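Local coordinates for putative malic enzyme ((S)-malate:NAD+ oxidoreductase (decarboxylating)) (PDB 2A9F), which probably catalyses the NAD-dependent oxidative decarboxylation of (S)-malate, using a divalent metal such as magnesium or manganese, at residues I30-K33 with H34-S37; T56-Y59 with D60-K64; D116-E119 with I120-V124. All coordinates share one frame; numbering follows the deposited sequence.

Interaction 1. Residues I30-K33 with H34-S37; sequences IKTK and HDLS
Thr32 and Asp35 face each other across the first turn of helix 33-39 and form a capping box, a motif that closes the N-terminal end of a helix through reciprocal side-chain to backbone bonds. Thr32 is the N-cap. Its OG1 sits between its own backbone N and carbonyl carbon (chi1 74°), which turns the hydroxyl into the helix mouth, where Thr32 OG1 accepts from Asp35 N at 2.9 Å. A weaker bond from His34 N, 3.2 Å from Thr32 OG1, shares the same oxygen. The Asp35 side chain slants back across the threonine, and the return half of the box is weak, Thr32 N donating to Asp35 OD1 at 3.4 Å. Lys31 N makes a second weak bond to that carboxylate oxygen, so one oxygen gathers two amides of the incoming loop.

Behind the cap the helix proper begins with Leu36 N donating to Thr32 O at 2.7 Å. The Leu36 side chain folds over the same carbonyl, and Leu36 CD2 extends to 3.7 Å from Ile30 O. Leu36 also packs on Leu98 of the second subunit, and Ile30 on Ala101 there, which places this capped turn at the dimer interface. Leu36 is close to Tyr40, the predicted proton donor. On the next residue, within the helix itself, Ser37 OG donates to His34 O at 2.6 Å, from above the carbonyl plane.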
loop_
_atom_site.group_PDB
_atom_site.type_symbol
_atom_site.label_atom_id
_atom_site.label_comp_id
_atom_site.label_asym_id
_atom_site.label_seq_id
_atom_site.Cartn_x
_atom_site.Cartn_y
_atom_site.Cartn_z
ATOM N N ILE A 30 15.233 -15.116 2.732
ATOM C CA ILE A 30 14.371 -15.250 3.911
ATOM C C ILE A 30 13.908 -16.658 4.266
ATOM O O ILE A 30 12.886 -16.809 4.929
ATOM C CB ILE A 30 13.075 -14.404 3.775
ATOM C CG1 ILE A 30 12.502 -14.578 2.373
ATOM C CG2 ILE A 30 13.328 -12.942 4.116
ATOM C CD1 ILE A 30 11.263 -13.796 2.167
ATOM N N LYS A 31 14.641 -17.684 3.851
ATOM C CA LYS A 31 14.224 -19.058 4.148
ATOM C C LYS A 31 14.762 -19.637 5.469
ATOM O O LYS A 31 14.310 -20.699 5.900
ATOM C CB LYS A 31 14.641 -20.004 3.012
ATOM C CG LYS A 31 14.690 -19.386 1.611
ATOM C CD LYS A 31 15.417 -20.328 0.637
ATOM C CE LYS A 31 15.805 -19.637 -0.678
ATOM N NZ LYS A 31 16.488 -20.570 -1.638
ATOM N N THR A 32 15.701 -18.946 6.118
ATOM C CA THR A 32 16.298 -19.469 7.347
ATOM C C THR A 32 16.384 -18.560 8.563
ATOM O O THR A 32 16.313 -17.339 8.462
ATOM C CB THR A 32 17.741 -19.925 7.109
ATOM O OG1 THR A 32 18.586 -18.771 6.988
ATOM C CG2 THR A 32 17.841 -20.782 5.849
ATOM N N LYS A 33 16.580 -19.190 9.718
ATOM C CA LYS A 33 16.733 -18.489 10.982
ATOM C C LYS A 33 17.857 -17.446 10.826
ATOM O O LYS A 33 17.821 -16.371 11.435
ATOM C CB LYS A 33 17.111 -19.489 12.081
ATOM C CG LYS A 33 17.043 -18.943 13.506
ATOM C CD LYS A 33 15.626 -19.023 14.077
ATOM C CE LYS A 33 15.294 -20.432 14.602
ATOM N NZ LYS A 33 15.440 -21.515 13.576
ATOM N N HIS A 34 18.864 -17.770 10.016
ATOM C CA HIS A 34 19.969 -16.841 9.806
ATOM C C HIS A 34 19.469 -15.714 8.914
ATOM O O HIS A 34 19.822 -14.552 9.101
ATOM C CB HIS A 34 21.167 -17.547 9.147
ATOM C CG HIS A 34 22.381 -16.676 9.007
ATOM N ND1 HIS A 34 22.997 -16.445 7.794
ATOM C CD2 HIS A 34 23.094 -15.984 9.929
ATOM C CE1 HIS A 34 24.036 -15.649 7.976
ATOM N NE2 HIS A 34 24.117 -15.356 9.262
ATOM N N ASP A 35 18.636 -16.062 7.944
ATOM C CA ASP A 35 18.105 -15.054 7.060
ATOM C C ASP A 35 17.164 -14.104 7.812
ATOM O O ASP A 35 17.209 -12.892 7.607
ATOM C CB ASP A 35 17.378 -15.719 5.892
ATOM C CG ASP A 35 18.337 -16.386 4.898
ATOM O OD1 ASP A 35 17.871 -17.217 4.079
ATOM O OD2 ASP A 35 19.550 -16.071 4.922
ATOM N N LEU A 36 16.339 -14.632 8.706
ATOM C CA LEU A 36 15.393 -13.792 9.427
ATOM C C LEU A 36 16.050 -12.899 10.462
ATOM O O LEU A 36 15.452 -11.909 10.905
ATOM C CB LEU A 36 14.334 -14.648 10.115
ATOM C CG LEU A 36 13.635 -15.746 9.311
ATOM C CD1 LEU A 36 12.878 -16.636 10.277
ATOM C CD2 LEU A 36 12.705 -15.161 8.259
ATOM N N SER A 37 17.269 -13.244 10.866
ATOM C CA SER A 37 17.962 -12.437 11.863
ATOM C C SER A 37 18.576 -11.218 11.197
ATOM O O SER A 37 19.045 -10.295 11.858
ATOM C CB SER A 37 19.039 -13.259 12.577
ATOM O OG SER A 37 19.907 -13.907 11.664
#

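Interaction 2. Residues T56-Y59 with D60-K64; sequences TLAY and DLTTK
Two sets of torsions shape this turn at the end of helix 58-61: Thr62 has OG1 between its backbone N and carbonyl carbon (chi1 79°), facing Ala58, while in Lys64 the extended chi1 to chi3 lay the methylenes over Tyr59 and the bend at chi4 turns NZ aside. Thr62 OG1 donates to Ala58 O at 2.7 Å, tilted moderately from the carbonyl plane, and accepts from Lys64 N at 3.1 Å; this second bond makes an ST turn that leads into the following 3-10 segment. Before it, Leu57 O takes two amides, Leu61 N almost head-on and Asp60 N from above the carbonyl plane. On the flank, Leu61 CD1 reaches Leu57 CB at 4.1 Å; both leucines pack on helix 45-53.

Lys64 crosses the tyrosine ring at a slant. Lys64 CD stands 4.2 Å above the Tyr59 ring centre and Lys64 CE is 3.8 Å from Tyr59 CE1, with Ala58 CB beside the same methylene chain. The ammonium group is hydrogen-bonded to the carbonyl oxygens of Phe131 and Pro129. The lysine is therefore divided by chemistry: its methylenes pack against alanine and an aromatic face, whereas its buried charge is met by backbone oxygens.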
loop_
_atom_site.group_PDB
_atom_site.type_symbol
_atom_site.label_atom_id
_atom_site.label_comp_id
_atom_site.label_asym_id
_atom_site.label_seq_id
_atom_site.Cartn_x
_atom_site.Cartn_y
_atom_site.Cartn_z
ATOM N N THR A 56 16.568 10.943 5.797
ATOM C CA THR A 56 16.840 10.965 4.364
ATOM C C THR A 56 17.206 9.549 3.954
ATOM O O THR A 56 16.998 9.126 2.815
ATOM C CB THR A 56 18.053 11.861 4.004
ATOM O OG1 THR A 56 17.847 13.196 4.484
ATOM C CG2 THR A 56 18.240 11.899 2.493
ATOM N N LEU A 57 17.774 8.820 4.901
ATOM C CA LEU A 57 18.183 7.462 4.645
ATOM C C LEU A 57 16.998 6.598 4.204
ATOM O O LEU A 57 17.190 5.510 3.652
ATOM C CB LEU A 57 18.847 6.882 5.889
ATOM C CG LEU A 57 20.118 7.594 6.356
ATOM C CD1 LEU A 57 20.791 6.762 7.432
ATOM C CD2 LEU A 57 21.063 7.792 5.181
ATOM N N ALA A 58 15.778 7.087 4.429
ATOM C CA ALA A 58 14.599 6.336 4.027
ATOM C C ALA A 58 14.676 5.972 2.552
ATOM O O ALA A 58 14.209 4.908 2.161
ATOM C CB ALA A 58 13.324 7.131 4.302
ATOM N N TYR A 59 15.282 6.841 1.740
ATOM C CA TYR A 59 15.399 6.594 0.303
ATOM C C TYR A 59 16.430 5.551 -0.080
ATOM O O TYR A 59 16.389 5.018 -1.177
ATOM C CB TYR A 59 15.708 7.888 -0.454
ATOM C CG TYR A 59 14.477 8.665 -0.885
ATOM C CD1 TYR A 59 14.049 9.799 -0.182
ATOM C CD2 TYR A 59 13.722 8.247 -1.979
ATOM C CE1 TYR A 59 12.902 10.494 -0.565
ATOM C CE2 TYR A 59 12.589 8.922 -2.362
ATOM C CZ TYR A 59 12.179 10.047 -1.654
ATOM O OH TYR A 59 11.039 10.696 -2.050
ATOM N N ASP A 60 17.357 5.250 0.817
ATOM C CA ASP A 60 18.393 4.267 0.523
ATOM C C ASP A 60 18.111 2.902 1.132
ATOM O O ASP A 60 18.461 1.879 0.554
ATOM C CB ASP A 60 19.745 4.736 1.068
ATOM C CG ASP A 60 20.070 6.151 0.680
ATOM O OD1 ASP A 60 21.189 6.375 0.179
ATOM O OD2 ASP A 60 19.216 7.033 0.892
ATOM N N LEU A 61 17.471 2.900 2.294
ATOM C CA LEU A 61 17.210 1.669 3.031
ATOM C C LEU A 61 15.788 1.093 3.037
ATOM O O LEU A 61 15.557 0.044 3.623
ATOM C CB LEU A 61 17.705 1.862 4.476
ATOM C CG LEU A 61 19.117 2.475 4.609
ATOM C CD1 LEU A 61 19.402 2.835 6.054
ATOM C CD2 LEU A 61 20.166 1.517 4.092
ATOM N N THR A 62 14.832 1.755 2.396
ATOM C CA THR A 62 13.461 1.234 2.383
ATOM C C THR A 62 12.926 1.212 0.967
ATOM O O THR A 62 13.564 1.734 0.055
ATOM C CB THR A 62 12.513 2.085 3.248
ATOM O OG1 THR A 62 12.126 3.258 2.528
ATOM C CG2 THR A 62 13.196 2.493 4.545
ATOM N N THR A 63 11.760 0.611 0.774
ATOM C CA THR A 63 11.198 0.553 -0.562
ATOM C C THR A 63 10.633 1.878 -1.024
ATOM O O THR A 63 10.167 1.987 -2.140
ATOM C CB THR A 63 10.122 -0.537 -0.700
ATOM O OG1 THR A 63 9.107 -0.362 0.296
ATOM C CG2 THR A 63 10.752 -1.897 -0.576
ATOM N N LYS A 64 10.688 2.888 -0.175
ATOM C CA LYS A 64 10.208 4.211 -0.557
ATOM C C LYS A 64 10.990 4.664 -1.803
ATOM O O LYS A 64 10.528 5.494 -2.592
ATOM C CB LYS A 64 10.447 5.208 0.588
ATOM C CG LYS A 64 9.965 6.627 0.315
ATOM C CD LYS A 64 10.430 7.577 1.408
ATOM C CE LYS A 64 9.874 8.984 1.214
ATOM N NZ LYS A 64 8.383 9.032 1.365
#

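Interaction 3. Residues D116-E119 with I120-V124; sequences DTEE and IISIV
Asp116 opens the contact as the N-cap of helix 117-127, with Asp116 O weakly bonded to Ile120 N at 3.1 Å. The side chain, CG anti to the backbone N (chi1 -172°), folds forward to the first helical turn, where Asp116 OD2 accepts from Glu119 N at 3.1 Å on the anti side of the carboxylate. A negative group at this end would be expected to interact favourably with the helix dipole. Ile120 CG1 rests against Asp116 O, the oxygen its own amide weakly bonds.

Thr117 follows. Thr117 O takes Ile121 N nearly head-on at 3.1 Å and Ile120 N from above the carbonyl plane, so two successive amides share one acceptor at the start of the helix. Thr117 CG2 meets Ile121 CG2 at 4.1 Å, the two side chains slanting across each other.

Glu118 O again serves two donors, both from Ser122: the backbone Ser122 N at 3.3 Å and the hydroxyl Ser122 OG at 2.8 Å, reaching the oxygen from opposite faces of its plane. The serine thus folds back on the preceding turn. The glutamate's own carboxylate turns to Arg150, with which OE2 forms a salt bridge.

Glu119 completes the segment, weakly accepting Ile123 N on its carbonyl. Its side chain runs beside that of Ile123, pointing the same way, and Glu119 OE1 is 4.1 Å from Ile123 CD1.

Around this turn, Thr117, Ile120 and Ile121 lean on helix 143-154, Ile120 also touches the loops at Asp73 and Thr114 that follow strands 67-72 and 106-111, and Ile123 packs on Leu112 and on Ile123 of the second subunit.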
loop_
_atom_site.group_PDB
_atom_site.type_symbol
_atom_site.label_atom_id
_atom_site.label_comp_id
_atom_site.label_asym_id
_atom_site.label_seq_id
_atom_site.Cartn_x
_atom_site.Cartn_y
_atom_site.Cartn_z
ATOM N N ASP A 116 -15.057 12.297 0.419
ATOM C CA ASP A 116 -14.838 13.566 1.092
ATOM C C ASP A 116 -13.436 14.071 0.718
ATOM O O ASP A 116 -12.436 13.499 1.143
ATOM C CB ASP A 116 -14.952 13.354 2.612
ATOM C CG ASP A 116 -14.925 14.656 3.396
ATOM O OD1 ASP A 116 -15.939 15.398 3.363
ATOM O OD2 ASP A 116 -13.884 14.933 4.040
ATOM N N THR A 117 -13.370 15.130 -0.081
ATOM C CA THR A 117 -12.097 15.705 -0.507
ATOM C C THR A 117 -11.144 15.903 0.659
ATOM O O THR A 117 -10.011 15.434 0.649
ATOM C CB THR A 117 -12.297 17.084 -1.181
ATOM O OG1 THR A 117 -12.941 16.909 -2.446
ATOM C CG2 THR A 117 -10.969 17.784 -1.395
ATOM N N GLU A 118 -11.626 16.609 1.668
ATOM C CA GLU A 118 -10.831 16.913 2.844
ATOM C C GLU A 118 -10.106 15.706 3.428
ATOM O O GLU A 118 -8.902 15.760 3.657
ATOM C CB GLU A 118 -11.722 17.562 3.908
ATOM C CG GLU A 118 -10.956 18.350 4.932
ATOM C CD GLU A 118 -9.883 19.190 4.286
ATOM O OE1 GLU A 118 -10.210 19.979 3.370
ATOM O OE2 GLU A 118 -8.709 19.051 4.688
ATOM N N GLU A 119 -10.823 14.616 3.669
ATOM C CA GLU A 119 -10.172 13.453 4.249
ATOM C C GLU A 119 -9.398 12.582 3.253
ATOM O O GLU A 119 -8.678 11.670 3.663
ATOM C CB GLU A 119 -11.176 12.600 5.032
ATOM C CG GLU A 119 -12.258 11.942 4.218
ATOM C CD GLU A 119 -12.958 10.845 5.005
ATOM O OE1 GLU A 119 -12.264 9.882 5.409
ATOM O OE2 GLU A 119 -14.190 10.945 5.223
ATOM N N ILE A 120 -9.542 12.844 1.956
ATOM C CA ILE A 120 -8.791 12.069 0.987
ATOM C C ILE A 120 -7.378 12.633 0.989
ATOM O O ILE A 120 -6.405 11.879 1.091
ATOM C CB ILE A 120 -9.373 12.169 -0.461
ATOM C CG1 ILE A 120 -10.653 11.344 -0.568
ATOM C CG2 ILE A 120 -8.349 11.641 -1.482
ATOM C CD1 ILE A 120 -11.271 11.348 -1.943
ATOM N N ILE A 121 -7.267 13.962 0.899
ATOM C CA ILE A 121 -5.951 14.596 0.871
ATOM C C ILE A 121 -5.266 14.339 2.194
ATOM O O ILE A 121 -4.054 14.221 2.261
ATOM C CB ILE A 121 -6.030 16.136 0.558
ATOM C CG1 ILE A 121 -5.857 16.971 1.822
ATOM C CG2 ILE A 121 -7.348 16.478 -0.104
ATOM C CD1 ILE A 121 -4.401 17.276 2.178
ATOM N N SER A 122 -6.058 14.197 3.243
ATOM C CA SER A 122 -5.514 13.948 4.566
ATOM C C SER A 122 -5.076 12.498 4.776
ATOM O O SER A 122 -4.193 12.223 5.601
ATOM C CB SER A 122 -6.545 14.356 5.612
ATOM O OG SER A 122 -6.795 15.748 5.493
ATOM N N ILE A 123 -5.695 11.582 4.026
ATOM C CA ILE A 123 -5.365 10.146 4.096
ATOM C C ILE A 123 -4.022 9.910 3.417
ATOM O O ILE A 123 -3.128 9.265 3.970
ATOM C CB ILE A 123 -6.430 9.278 3.369
ATOM C CG1 ILE A 123 -7.582 8.950 4.323
ATOM C CG2 ILE A 123 -5.790 7.994 2.831
ATOM C CD1 ILE A 123 -8.864 8.597 3.615
ATOM N N VAL A 124 -3.903 10.438 2.205
ATOM C CA VAL A 124 -2.696 10.323 1.410
ATOM C C VAL A 124 -1.524 11.014 2.090
ATOM O O VAL A 124 -0.422 10.473 2.127
ATOM C CB VAL A 124 -2.910 10.939 0.025
ATOM C CG1 VAL A 124 -1.581 11.161 -0.668
ATOM C CG2 VAL A 124 -3.812 10.032 -0.792
#

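From the N terminus, the three contacts follow one another without nesting or crossing, each a local contact between residues a few positions apart in one continuous stretch, none closing a long loop. Interaction 1 ends the loop after strand 22-26 and starts helix 33-39; interaction 2, its centre 22 Å away, spans the short helix 58-61 and the turn leading toward strand 67-72; interaction 3 begins helix 117-127 after strand 106-111. The last two, with nearest atoms about 9 Å apart, precede and follow the parallel sheet's first two strands in sequence. All three belong to the malic enzyme N-terminal domain and reach the second subunit, so two helix starts and one short helix contribute to the dimer's contacts.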